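Local coordinates for cysteine-rich repeat secretory protein 2 (Arabidopsis thaliana, PDB 6GRE), which restricts plasmodesmal permeability during salicylic acid-triggered immune responses by regulating callose deposition, and is captured here as its extracellular tandem DUF26 region, at residues E25-S30 against T48-K53; V36-Q41 against G62-R67; A84-L89 against I105-K110. All blocks are in the same frame, centred on the assembly; numbering follows the deposited sequence. Where two conformers were deposited one is given.

Contact 1: E25-S30 against T48-K53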
ATOM      1  N   GLU A  25      21.761   5.360  -6.205  1.00 19.54           N
ATOM      2  CA  GLU A  25      21.541   5.895  -4.854  1.00 19.71           C
ATOM      3  C   GLU A  25      21.123   7.363  -4.966  1.00 18.97           C
ATOM      4  O   GLU A  25      20.161   7.803  -4.353  1.00 18.62           O
ATOM      5  CB  GLU A  25      22.768   5.784  -3.960  1.00 20.82           C
ATOM      6  CG  GLU A  25      22.494   6.316  -2.556  1.00 23.66           C
ATOM      7  CD  GLU A  25      23.649   6.190  -1.585  1.00 27.93           C
ATOM      8  OE1 GLU A  25      24.775   6.294  -2.031  1.00 33.14           O
ATOM      9  OE2 GLU A  25      23.398   5.946  -0.394  1.00 34.66           O
ATOM     10  N   THR A  26      21.838   8.155  -5.779  1.00 18.17           N
ATOM     11  CA  THR A  26      21.554   9.552  -5.900  1.00 17.49           C
ATOM     12  C   THR A  26      20.165   9.766  -6.515  1.00 19.34           C
ATOM     13  O   THR A  26      19.401  10.613  -6.076  1.00 19.80           O
ATOM     14  CB  THR A  26      22.631  10.257  -6.744  1.00 18.43           C
ATOM     15  OG1 THR A  26      23.862   9.997  -6.080  1.00 18.96           O
ATOM     16  CG2 THR A  26      22.370  11.735  -6.897  1.00 17.63           C
ATOM     17  N   ASN A  27      19.840   8.991  -7.548  1.00 19.25           N
ATOM     18  CA  ASN A  27      18.539   9.104  -8.213  1.00 19.62           C
ATOM     19  C   ASN A  27      17.399   8.688  -7.260  1.00 19.68           C
ATOM     20  O   ASN A  27      16.347   9.313  -7.265  1.00 19.43           O
ATOM     21  CB  ASN A  27      18.542   8.328  -9.534  1.00 21.44           C
ATOM     22  CG  ASN A  27      19.390   9.012 -10.597  1.00 22.79           C
ATOM     23  OD1 ASN A  27      19.603  10.220 -10.542  1.00 22.72           O
ATOM     24  ND2 ASN A  27      19.798   8.256 -11.597  1.00 25.24           N
ATOM     25  N   LEU A  28      17.640   7.648  -6.478  1.00 19.00           N
ATOM     26  CA  LEU A  28      16.662   7.182  -5.468  1.00 18.98           C
ATOM     27  C   LEU A  28      16.356   8.315  -4.485  1.00 19.41           C
ATOM     28  O   LEU A  28      15.193   8.620  -4.188  1.00 18.45           O
ATOM     29  CB  LEU A  28      17.222   5.955  -4.759  1.00 18.85           C
ATOM     30  CG  LEU A  28      16.410   5.452  -3.564  1.00 19.05           C
ATOM     31  CD1 LEU A  28      14.950   5.200  -3.964  1.00 19.49           C
ATOM     32  CD2 LEU A  28      17.037   4.210  -2.963  1.00 19.90           C
ATOM     33  N   ASN A  29      17.403   8.963  -3.964  1.00 19.93           N
ATOM     34  CA  ASN A  29      17.191  10.020  -2.994  1.00 19.64           C
ATOM     35  C   ASN A  29      16.420  11.165  -3.630  1.00 20.95           C
ATOM     36  O   ASN A  29      15.532  11.752  -2.993  1.00 21.39           O
ATOM     37  CB  ASN A  29      18.488  10.473  -2.328  1.00 20.72           C
ATOM     38  CG  ASN A  29      19.043   9.411  -1.410  1.00 23.16           C
ATOM     39  OD1 ASN A  29      18.284   8.663  -0.800  1.00 26.24           O
ATOM     40  ND2 ASN A  29      20.362   9.311  -1.297  1.00 23.50           N
ATOM     41  N   SER A  30      16.716  11.469  -4.899  1.00 21.02           N
ATOM     42  CA  SER A  30      15.966  12.494  -5.618  0.60 22.11           C
ATOM     43  C   SER A  30      14.510  12.059  -5.792  1.00 21.48           C
ATOM     44  O   SER A  30      13.617  12.873  -5.643  1.00 23.58           O
ATOM     45  CB  SER A  30      16.571  12.830  -6.964  0.60 23.71           C
ATOM     46  OG  SER A  30      17.963  13.035  -6.854  0.60 26.36           O
ATOM     47  N   THR A  48       9.873   8.442 -12.670  1.00 24.77           N
ATOM     48  CA  THR A  48      11.097   7.824 -13.107  1.00 24.67           C
ATOM     49  C   THR A  48      12.206   8.866 -12.929  1.00 24.16           C
ATOM     50  O   THR A  48      11.980  10.004 -13.284  1.00 25.49           O
ATOM     51  CB  THR A  48      10.996   7.368 -14.566  1.00 25.78           C
ATOM     52  OG1 THR A  48       9.780   6.626 -14.718  1.00 26.07           O
ATOM     53  CG2 THR A  48      12.157   6.500 -15.001  1.00 26.88           C
ATOM     54  N   VAL A  49      13.356   8.458 -12.379  1.00 22.98           N
ATOM     55  CA  VAL A  49      14.551   9.312 -12.264  1.00 23.66           C
ATOM     56  C   VAL A  49      15.754   8.538 -12.786  1.00 21.94           C
ATOM     57  O   VAL A  49      16.075   7.470 -12.285  1.00 22.40           O
ATOM     58  CB  VAL A  49      14.791   9.798 -10.817  1.00 25.51           C
ATOM     59  CG1 VAL A  49      16.006  10.705 -10.744  1.00 27.29           C
ATOM     60  CG2 VAL A  49      13.571  10.509 -10.252  1.00 26.72           C
ATOM     61  N   PRO A  50      16.475   9.089 -13.786  1.00 28.10           N
ATOM     62  CA  PRO A  50      16.185  10.368 -14.407  1.00 30.82           C
ATOM     63  C   PRO A  50      14.944  10.353 -15.317  1.00 32.28           C
ATOM     64  O   PRO A  50      14.513   9.289 -15.751  1.00 32.57           O
ATOM     65  CB  PRO A  50      17.431  10.696 -15.258  1.00 31.40           C
ATOM     66  CG  PRO A  50      18.417   9.590 -14.941  1.00 32.48           C
ATOM     67  CD  PRO A  50      17.578   8.419 -14.458  1.00 32.47           C
ATOM     68  N   THR A  51      14.374  11.536 -15.577  1.00 36.01           N
ATOM     69  CA  THR A  51      13.291  11.716 -16.550  1.00 44.30           C
ATOM     70  C   THR A  51      13.888  11.723 -17.962  1.00 48.37           C
ATOM     71  O   THR A  51      14.843  12.438 -18.220  1.00 55.28           O
ATOM     72  CB  THR A  51      12.504  13.007 -16.288  1.00 48.62           C
ATOM     73  OG1 THR A  51      13.375  14.114 -16.523  1.00 52.25           O
ATOM     74  CG2 THR A  51      11.946  13.098 -14.884  1.00 50.45           C
ATOM     75  N   GLY A  52      13.309  10.925 -18.862  1.00 49.89           N
ATOM     76  CA  GLY A  52      13.860  10.690 -20.198  1.00 51.62           C
ATOM     77  C   GLY A  52      14.065   9.208 -20.452  1.00 50.65           C
ATOM     78  O   GLY A  52      13.438   8.382 -19.801  1.00 54.72           O
ATOM     79  N   LYS A  53      14.951   8.879 -21.399  1.00 52.47           N
ATOM     80  CA  LYS A  53      15.230   7.485 -21.773  1.00 54.13           C
ATOM     81  C   LYS A  53      15.823   6.760 -20.568  1.00 50.38           C
ATOM     82  O   LYS A  53      16.651   7.330 -19.857  1.00 51.63           O
ATOM     83  CB  LYS A  53      16.196   7.410 -22.962  1.00 58.59           C
ATOM     84  CG  LYS A  53      15.542   7.370 -24.339  1.00 65.07           C
ATOM     85  CD  LYS A  53      15.089   5.981 -24.755  1.00 67.86           C
ATOM     86  CE  LYS A  53      14.032   5.995 -25.839  1.00 69.68           C
ATOM     87  NZ  LYS A  53      14.480   6.745 -27.036  1.00 72.39           N
TER
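N27 on helix 23-38 meets V49 and P50 at the end of the edge strand 44-49. The side chains of N27 and V49 cross obliquely. CG1 of V49 does most of the touching: it lies 3.6 Å from N27 OD1 and 3.7 Å from N27 CB. This methyl stands opposite the V49 backbone N (chi1 -178°), which sends it toward the helix. The amide of N27 is thus met on both its ends by carbon. Its oxygen rests against the valine methyl. At the other end N27 ND2 lies 3.6 Å from CD of P50, a proline that follows a cis peptide bond. No hydrogen bond joins the two segments. The polar partner of N27 ND2 is the backbone O of V58, in the chain that leads into strand 60-66, and this bond helps fix the turn of the amide. Roughly one helical turn on, S30, present in two conformers, adds a loose contact, with S30 CB 4.4 Å from V49 CG1 in the one described. The contact lies at the surface of the first Gnk2-homologous domain. It joins the early part of helix 23-38 to the outermost strand 44-49, beside strand 60-66, whose V60 touches N27 and pairs through its backbone with V49.

Contact 2: V36-Q41 against G62-R67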
ATOM      1  N   VAL A  36       7.598  13.430  -1.682  1.00 26.48           N
ATOM      2  CA  VAL A  36       7.165  14.351  -0.642  1.00 29.09           C
ATOM      3  C   VAL A  36       6.561  15.612  -1.280  1.00 28.60           C
ATOM      4  O   VAL A  36       5.481  16.019  -0.936  1.00 29.28           O
ATOM      5  CB  VAL A  36       8.317  14.713   0.314  1.00 30.47           C
ATOM      6  CG1 VAL A  36       7.938  15.891   1.198  1.00 30.41           C
ATOM      7  CG2 VAL A  36       8.767  13.535   1.155  1.00 30.74           C
ATOM      8  N   THR A  37       7.274  16.212  -2.237  1.00 29.14           N
ATOM      9  CA  THR A  37       6.822  17.392  -2.957  1.00 31.49           C
ATOM     10  C   THR A  37       5.441  17.193  -3.588  1.00 32.61           C
ATOM     11  O   THR A  37       4.592  18.079  -3.536  1.00 34.02           O
ATOM     12  CB  THR A  37       7.819  17.736  -4.067  1.00 33.99           C
ATOM     13  OG1 THR A  37       9.048  17.962  -3.382  1.00 36.47           O
ATOM     14  CG2 THR A  37       7.422  18.943  -4.886  1.00 36.42           C
ATOM     15  N   SER A  38       5.256  16.039  -4.234  1.00 30.31           N
ATOM     16  CA  SER A  38       4.081  15.725  -5.031  1.00 29.19           C
ATOM     17  C   SER A  38       2.803  15.629  -4.173  1.00 27.62           C
ATOM     18  O   SER A  38       1.709  15.839  -4.686  1.00 26.95           O
ATOM     19  CB  SER A  38       4.330  14.448  -5.802  1.00 27.76           C
ATOM     20  OG  SER A  38       3.251  14.138  -6.669  1.00 26.45           O
ATOM     21  N   THR A  39       2.941  15.336  -2.878  1.00 26.58           N
ATOM     22  CA  THR A  39       1.781  15.122  -2.000  1.00 27.54           C
ATOM     23  C   THR A  39       0.935  16.397  -1.878  1.00 33.82           C
ATOM     24  O   THR A  39      -0.231  16.321  -1.504  1.00 35.95           O
ATOM     25  CB  THR A  39       2.211  14.650  -0.615  1.00 26.04           C
ATOM     26  OG1 THR A  39       2.977  15.681   0.008  1.00 26.88           O
ATOM     27  CG2 THR A  39       3.027  13.379  -0.652  1.00 26.94           C
ATOM     28  N   ALA A  40       1.522  17.559  -2.207  1.00 36.03           N
ATOM     29  CA  ALA A  40       0.790  18.818  -2.207  1.00 35.91           C
ATOM     30  C   ALA A  40      -0.317  18.797  -3.270  1.00 35.26           C
ATOM     31  O   ALA A  40      -1.339  19.458  -3.104  1.00 40.37           O
ATOM     32  CB  ALA A  40       1.744  19.970  -2.424  1.00 36.33           C
ATOM     33  N   GLN A  41      -0.111  18.048  -4.359  1.00 36.15           N
ATOM     34  CA  GLN A  41      -1.007  18.063  -5.525  1.00 37.41           C
ATOM     35  C   GLN A  41      -1.914  16.825  -5.593  1.00 35.52           C
ATOM     36  O   GLN A  41      -3.035  16.908  -6.085  1.00 36.10           O
ATOM     37  CB  GLN A  41      -0.199  18.150  -6.822  1.00 41.28           C
ATOM     38  CG  GLN A  41       0.658  19.407  -6.929  1.00 47.38           C
ATOM     39  CD  GLN A  41       2.133  19.081  -6.930  1.00 52.82           C
ATOM     40  OE1 GLN A  41       2.649  18.469  -7.866  1.00 60.09           O
ATOM     41  NE2 GLN A  41       2.827  19.481  -5.875  1.00 55.25           N
ATOM     42  N   GLY A  62       9.352   4.683  -9.200  1.00 17.14           N
ATOM     43  CA  GLY A  62       8.666   4.621  -7.924  1.00 18.28           C
ATOM     44  C   GLY A  62       7.280   5.204  -7.966  1.00 19.11           C
ATOM     45  O   GLY A  62       6.880   5.931  -8.889  1.00 19.12           O
ATOM     46  N   ILE A  63       6.546   4.884  -6.892  1.00 17.31           N
ATOM     47  CA  ILE A  63       5.268   5.501  -6.618  1.00 18.32           C
ATOM     48  C   ILE A  63       5.180   5.851  -5.134  1.00 16.46           C
ATOM     49  O   ILE A  63       5.868   5.245  -4.293  1.00 17.13           O
ATOM     50  CB  ILE A  63       4.088   4.575  -6.999  1.00 17.29           C
ATOM     51  CG1 ILE A  63       4.022   3.341  -6.089  1.00 17.22           C
ATOM     52  CG2 ILE A  63       4.136   4.188  -8.465  1.00 18.22           C
ATOM     53  CD1 ILE A  63       2.737   2.539  -6.192  1.00 18.48           C
ATOM     54  N   TYR A  64       4.278   6.776  -4.821  1.00 17.36           N
ATOM     55  CA  TYR A  64       3.689   6.788  -3.485  1.00 17.80           C
ATOM     56  C   TYR A  64       2.175   6.772  -3.629  1.00 17.24           C
ATOM     57  O   TYR A  64       1.622   7.111  -4.672  1.00 18.05           O
ATOM     58  CB  TYR A  64       4.084   8.020  -2.678  1.00 17.37           C
ATOM     59  CG  TYR A  64       3.446   9.280  -3.186  1.00 19.86           C
ATOM     60  CD1 TYR A  64       4.041   9.994  -4.217  1.00 22.26           C
ATOM     61  CD2 TYR A  64       2.258   9.766  -2.663  1.00 18.86           C
ATOM     62  CE1 TYR A  64       3.460  11.141  -4.727  1.00 23.19           C
ATOM     63  CE2 TYR A  64       1.668  10.915  -3.161  1.00 21.24           C
ATOM     64  CZ  TYR A  64       2.268  11.607  -4.206  1.00 22.87           C
ATOM     65  OH  TYR A  64       1.715  12.753  -4.705  1.00 24.58           O
ATOM     66  N   GLN A  65       1.498   6.350  -2.563  1.00 17.40           N
ATOM     67  CA  GLN A  65       0.067   6.392  -2.542  0.70 17.96           C
ATOM     68  C   GLN A  65      -0.432   6.566  -1.117  1.00 16.91           C
ATOM     69  O   GLN A  65      -0.085   5.810  -0.232  1.00 18.35           O
ATOM     70  CB  GLN A  65      -0.536   5.107  -3.074  0.70 17.73           C
ATOM     71  CG  GLN A  65      -2.053   5.192  -3.179  0.70 17.55           C
ATOM     72  CD  GLN A  65      -2.576   4.039  -3.987  0.70 17.83           C
ATOM     73  OE1 GLN A  65      -3.787   3.804  -4.074  0.70 20.34           O
ATOM     74  NE2 GLN A  65      -1.661   3.328  -4.618  0.70 16.78           N
ATOM     75  N   CYS A  66      -1.241   7.609  -0.948  1.00 17.86           N
ATOM     76  CA  CYS A  66      -1.922   7.880   0.318  1.00 19.08           C
ATOM     77  C   CYS A  66      -3.329   7.286   0.270  1.00 18.53           C
ATOM     78  O   CYS A  66      -3.922   7.173  -0.795  1.00 18.17           O
ATOM     79  CB  CYS A  66      -2.004   9.381   0.563  1.00 20.98           C
ATOM     80  SG  CYS A  66      -0.366  10.078   0.917  1.00 24.07           S
ATOM     81  N   ARG A  67      -3.856   6.986   1.459  1.00 20.12           N
ATOM     82  CA  ARG A  67      -5.255   6.626   1.623  1.00 20.95           C
ATOM     83  C   ARG A  67      -6.102   7.654   0.856  1.00 22.15           C
ATOM     84  O   ARG A  67      -5.810   8.862   0.883  1.00 22.62           O
ATOM     85  CB  ARG A  67      -5.558   6.586   3.124  1.00 24.91           C
ATOM     86  CG  ARG A  67      -6.266   5.344   3.638  1.00 27.57           C
ATOM     87  CD  ARG A  67      -6.572   5.524   5.115  1.00 29.34           C
ATOM     88  NE  ARG A  67      -7.455   6.668   5.313  1.00 31.70           N
ATOM     89  CZ  ARG A  67      -7.601   7.346   6.444  1.00 33.13           C
ATOM     90  NH1 ARG A  67      -6.851   7.071   7.499  1.00 34.08           N
ATOM     91  NH2 ARG A  67      -8.501   8.314   6.501  1.00 33.61           N
TER
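The helix-on-sheet core of the first DUF26 (Gnk2-homologous) domain holds this contact, where segment 36-41, which begins on helix 23-38, meets strand 60-66. Y64 reaches from the strand toward S38 and T39. S38 OG donates a hydrogen bond of 2.9 Å to Y64 OH, and it approaches at the ring edge, in the plane of the ring. The serine hydroxyl gets there because it points opposite its backbone N (chi1 -176°). S38 CB also packs against the phenol, 3.6 Å from Y64 CE1. Y64 OH is also hydrogen-bonded to the backbone O of T42, its strongest polar partner. S38 and T42, both outside strand 60-66, thus hold the buried hydroxyl. T39 comes at the ring obliquely. Its CG2 lies 4.2 Å from the ring centroid, an off-centre CH-pi contact. T39 OG1 turns back to V36 O at 2.7 Å, in the carbonyl plane, and also bonds S76 OG of helix 72-90. Nearby, C66 is tied to C75 by a disulfide, which links the end of strand 60-66 to helix 72-90. Two helices laid against a five-stranded antiparallel sheet, braced by disulfides, are typical of the DUF26 fold.

Contact 3: A84-L89 against I105-K110. With NAG (2-acetamido-2-deoxy-beta-D-glucopyranose), chain C.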
ATOM      1  N   ALA A  84      11.521   8.841   5.578  1.00 31.26           N
ATOM      2  CA  ALA A  84      12.482   8.939   6.695  1.00 33.74           C
ATOM      3  C   ALA A  84      12.790   7.555   7.282  1.00 36.35           C
ATOM      4  O   ALA A  84      13.844   7.388   7.900  1.00 40.80           O
ATOM      5  CB  ALA A  84      11.953   9.875   7.754  1.00 34.90           C
ATOM      6  N   GLN A  85      11.868   6.593   7.114  1.00 31.00           N
ATOM      7  CA  GLN A  85      11.938   5.255   7.720  1.00 30.09           C
ATOM      8  C   GLN A  85      12.535   4.226   6.753  1.00 33.99           C
ATOM      9  O   GLN A  85      13.194   3.259   7.192  1.00 35.10           O
ATOM     10  CB  GLN A  85      10.546   4.757   8.132  1.00 29.18           C
ATOM     11  CG  GLN A  85       9.936   5.507   9.307  1.00 28.26           C
ATOM     12  CD  GLN A  85       8.650   4.866   9.776  1.00 29.45           C
ATOM     13  OE1 GLN A  85       8.665   3.861  10.474  1.00 30.05           O
ATOM     14  NE2 GLN A  85       7.523   5.447   9.401  1.00 27.97           N
ATOM     15  N   VAL A  86      12.262   4.390   5.450  1.00 30.58           N
ATOM     16  CA  VAL A  86      12.613   3.376   4.479  1.00 27.50           C
ATOM     17  C   VAL A  86      14.142   3.304   4.352  1.00 26.79           C
ATOM     18  O   VAL A  86      14.686   2.227   4.139  1.00 25.53           O
ATOM     19  CB  VAL A  86      11.920   3.576   3.112  1.00 27.04           C
ATOM     20  CG1 VAL A  86      12.470   4.768   2.334  1.00 28.59           C
ATOM     21  CG2 VAL A  86      11.978   2.300   2.291  1.00 27.77           C
ATOM     22  N   GLY A  87      14.818   4.451   4.466  1.00 29.15           N
ATOM     23  CA  GLY A  87      16.270   4.505   4.410  1.00 28.91           C
ATOM     24  C   GLY A  87      16.889   3.629   5.483  1.00 29.92           C
ATOM     25  O   GLY A  87      17.763   2.843   5.219  1.00 29.22           O
ATOM     26  N   ALA A  88      16.377   3.741   6.708  1.00 32.13           N
ATOM     27  CA  ALA A  88      16.852   2.947   7.840  1.00 31.81           C
ATOM     28  C   ALA A  88      16.612   1.450   7.612  1.00 30.88           C
ATOM     29  O   ALA A  88      17.424   0.622   7.981  1.00 33.88           O
ATOM     30  CB  ALA A  88      16.162   3.418   9.099  1.00 34.77           C
ATOM     31  N   LEU A  89      15.469   1.099   7.017  1.00 26.70           N
ATOM     32  CA  LEU A  89      15.043  -0.282   6.940  1.00 27.54           C
ATOM     33  C   LEU A  89      15.651  -0.981   5.716  1.00 28.27           C
ATOM     34  O   LEU A  89      16.079  -2.131   5.801  1.00 29.78           O
ATOM     35  CB  LEU A  89      13.513  -0.287   6.884  1.00 28.73           C
ATOM     36  CG  LEU A  89      12.842   0.175   8.175  1.00 30.62           C
ATOM     37  CD1 LEU A  89      11.364   0.473   7.948  1.00 30.68           C
ATOM     38  CD2 LEU A  89      13.029  -0.850   9.280  1.00 32.01           C
ATOM     39  N   ILE A 105       5.173   3.906   0.086  1.00 16.13           N
ATOM     40  CA  ILE A 105       6.127   4.279  -0.937  1.00 15.89           C
ATOM     41  C   ILE A 105       6.749   3.005  -1.497  1.00 16.20           C
ATOM     42  O   ILE A 105       6.874   1.998  -0.793  1.00 17.48           O
ATOM     43  CB  ILE A 105       7.180   5.263  -0.394  1.00 17.31           C
ATOM     44  CG1 ILE A 105       7.985   4.677   0.759  1.00 18.74           C
ATOM     45  CG2 ILE A 105       6.539   6.587  -0.050  1.00 17.20           C
ATOM     46  CD1 ILE A 105       9.201   5.508   1.143  1.00 20.46           C
ATOM     47  N   ARG A 106       7.109   3.040  -2.783  1.00 16.21           N
ATOM     48  CA  ARG A 106       7.633   1.865  -3.424  1.00 17.37           C
ATOM     49  C   ARG A 106       8.570   2.304  -4.546  1.00 16.85           C
ATOM     50  O   ARG A 106       8.217   3.185  -5.328  1.00 17.92           O
ATOM     51  CB  ARG A 106       6.489   0.999  -3.961  1.00 17.61           C
ATOM     52  CG  ARG A 106       6.891  -0.372  -4.474  1.00 19.22           C
ATOM     53  CD  ARG A 106       5.621  -1.104  -4.889  1.00 19.90           C
ATOM     54  NE  ARG A 106       5.872  -2.473  -5.311  1.00 22.46           N
ATOM     55  CZ  ARG A 106       4.970  -3.438  -5.273  1.00 22.85           C
ATOM     56  NH1 ARG A 106       3.712  -3.136  -5.009  1.00 19.09           N
ATOM     57  NH2 ARG A 106       5.335  -4.695  -5.484  1.00 26.77           N
ATOM     58  N   TYR A 107       9.734   1.652  -4.607  1.00 17.21           N
ATOM     59  CA  TYR A 107      10.693   1.941  -5.667  1.00 18.40           C
ATOM     60  C   TYR A 107      11.413   0.661  -6.076  1.00 18.70           C
ATOM     61  O   TYR A 107      11.509  -0.279  -5.339  1.00 19.10           O
ATOM     62  CB  TYR A 107      11.671   3.018  -5.209  1.00 18.74           C
ATOM     63  CG  TYR A 107      12.429   2.721  -3.939  1.00 18.23           C
ATOM     64  CD1 TYR A 107      13.604   1.988  -3.947  1.00 18.65           C
ATOM     65  CD2 TYR A 107      12.005   3.235  -2.730  1.00 17.92           C
ATOM     66  CE1 TYR A 107      14.302   1.738  -2.775  1.00 18.67           C
ATOM     67  CE2 TYR A 107      12.689   3.004  -1.557  1.00 18.87           C
ATOM     68  CZ  TYR A 107      13.865   2.280  -1.582  1.00 18.85           C
ATOM     69  OH  TYR A 107      14.533   2.098  -0.410  1.00 20.30           O
ATOM     70  N   ASP A 108      11.927   0.671  -7.309  1.00 19.56           N
ATOM     71  CA  ASP A 108      12.587  -0.451  -7.875  1.00 20.88           C
ATOM     72  C   ASP A 108      13.429   0.051  -9.049  1.00 19.45           C
ATOM     73  O   ASP A 108      13.266   1.184  -9.476  1.00 18.64           O
ATOM     74  CB  ASP A 108      11.568  -1.510  -8.312  1.00 22.61           C
ATOM     75  CG  ASP A 108      12.137  -2.909  -8.470  1.00 26.17           C
ATOM     76  OD1 ASP A 108      13.338  -3.098  -8.225  1.00 23.87           O
ATOM     77  OD2 ASP A 108      11.363  -3.804  -8.852  1.00 31.22           O
ATOM     78  N   ASN A 109      14.300  -0.840  -9.546  1.00 20.94           N
ATOM     79  CA  ASN A 109      15.225  -0.521 -10.650  1.00 22.27           C
ATOM     80  C   ASN A 109      14.655  -0.998 -11.998  1.00 23.94           C
ATOM     81  O   ASN A 109      15.352  -1.066 -12.983  1.00 24.70           O
ATOM     82  CB  ASN A 109      16.618  -1.092 -10.361  1.00 23.24           C
ATOM     83  CG  ASN A 109      16.708  -2.588 -10.538  1.00 27.19           C
ATOM     84  OD1 ASN A 109      15.740  -3.318 -10.314  1.00 28.19           O
ATOM     85  ND2 ASN A 109      17.871  -3.056 -10.960  1.00 29.63           N
ATOM     86  N   LYS A 110      13.361  -1.322 -12.022  1.00 22.84           N
ATOM     87  CA  LYS A 110      12.604  -1.552 -13.226  1.00 24.72           C
ATOM     88  C   LYS A 110      11.173  -1.094 -12.950  1.00 24.18           C
ATOM     89  O   LYS A 110      10.768  -0.999 -11.793  1.00 24.13           O
ATOM     90  CB  LYS A 110      12.641  -3.036 -13.602  1.00 28.18           C
ATOM     91  CG  LYS A 110      11.980  -3.957 -12.590  1.00 31.04           C
ATOM     92  CD  LYS A 110      12.078  -5.428 -12.918  1.00 36.28           C
ATOM     93  CE  LYS A 110      11.603  -6.305 -11.777  1.00 38.86           C
ATOM     94  NZ  LYS A 110      12.348  -6.035 -10.519  1.00 40.56           N
TER
HETATM   95  C1  NAG C   1      18.144  -4.453 -11.189  1.00 32.94           C
HETATM   96  C2  NAG C   1      18.614  -4.732 -12.614  1.00 36.54           C
HETATM   97  C3  NAG C   1      18.913  -6.206 -12.801  1.00 38.90           C
HETATM   98  C4  NAG C   1      19.907  -6.650 -11.748  1.00 44.97           C
HETATM   99  C5  NAG C   1      19.483  -6.232 -10.332  1.00 42.21           C
HETATM  100  C6  NAG C   1      20.612  -6.421  -9.332  1.00 40.79           C
HETATM  101  C7  NAG C   1      17.712  -3.235 -14.306  1.00 36.27           C
HETATM  102  C8  NAG C   1      16.622  -2.988 -15.299  1.00 35.67           C
HETATM  103  N2  NAG C   1      17.632  -4.358 -13.608  1.00 35.17           N
HETATM  104  O3  NAG C   1      19.450  -6.384 -14.114  1.00 41.83           O
HETATM  105  O4  NAG C   1      20.062  -8.076 -11.815  1.00 56.28           O
HETATM  106  O5  NAG C   1      19.147  -4.844 -10.271  1.00 36.39           O
HETATM  107  O6  NAG C   1      21.749  -5.621  -9.716  1.00 44.82           O
HETATM  108  O7  NAG C   1      18.632  -2.436 -14.149  1.00 37.78           O
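The phenol ring of Y107 is approached obliquely by V86 from helix 72-90. The two side chains come from opposite directions. V86 CG2 lies 3.7 Å from Y107 OH and 4.0 Å from Y107 CE2, so the methyl meets the hydroxyl end of the ring. L28 and L31 of helix 23-38 and C90 of helix 72-90 also pack on the Y107 side chain. The other branch of V86 faces I105: V86 CG1 and I105 CD1 meet tip to tip at 3.6 Å. V86 CG1 sits between the backbone N and the carbonyl carbon (chi1 71°), which divides the two methyls between I105 and Y107. These are two apart on strand 103-108 and point to the same side. That strand is central in the five-stranded antiparallel sheet of the first Gnk2-homologous domain, and helix 72-90 packs across it. R106, between them, points away from helix 72-90. It makes cation-pi contacts with F97 and F112 and helps line the pocket of the bound 2-(2-ethoxyethoxy)ethanol. At the strand end, D108 OD2 forms a salt bridge of 3.0 Å with K110 NZ, which arrives on the syn side, tilted out of the carboxylate plane. D108 OD1 takes the N109 backbone N-H from above that plane. N109 ND2 is bonded to NAG C1.

Overall arrangement
All three contacts belong to the first Gnk2-homologous domain and reach the same antiparallel sheet, in which strands 44-49, 60-66 and 103-108 are adjacent. Contacts 1 and 2 share helix 23-38, contact 2 lying further along the chain; their centres are 16 Å apart and they do not touch. Contact 3 brings in helix 72-90. It meets contact 1 where L28 CD1 packs 3.5 Å from Y107 CD1. It meets contact 2 along the paired strands, where I63 N lies 2.9 Å from R106 O, a probable hydrogen bond. Of the three, contact 3 holds a residue of the 2-(2-ethoxyethoxy)ethanol pocket, R106, and the glycosylated N109.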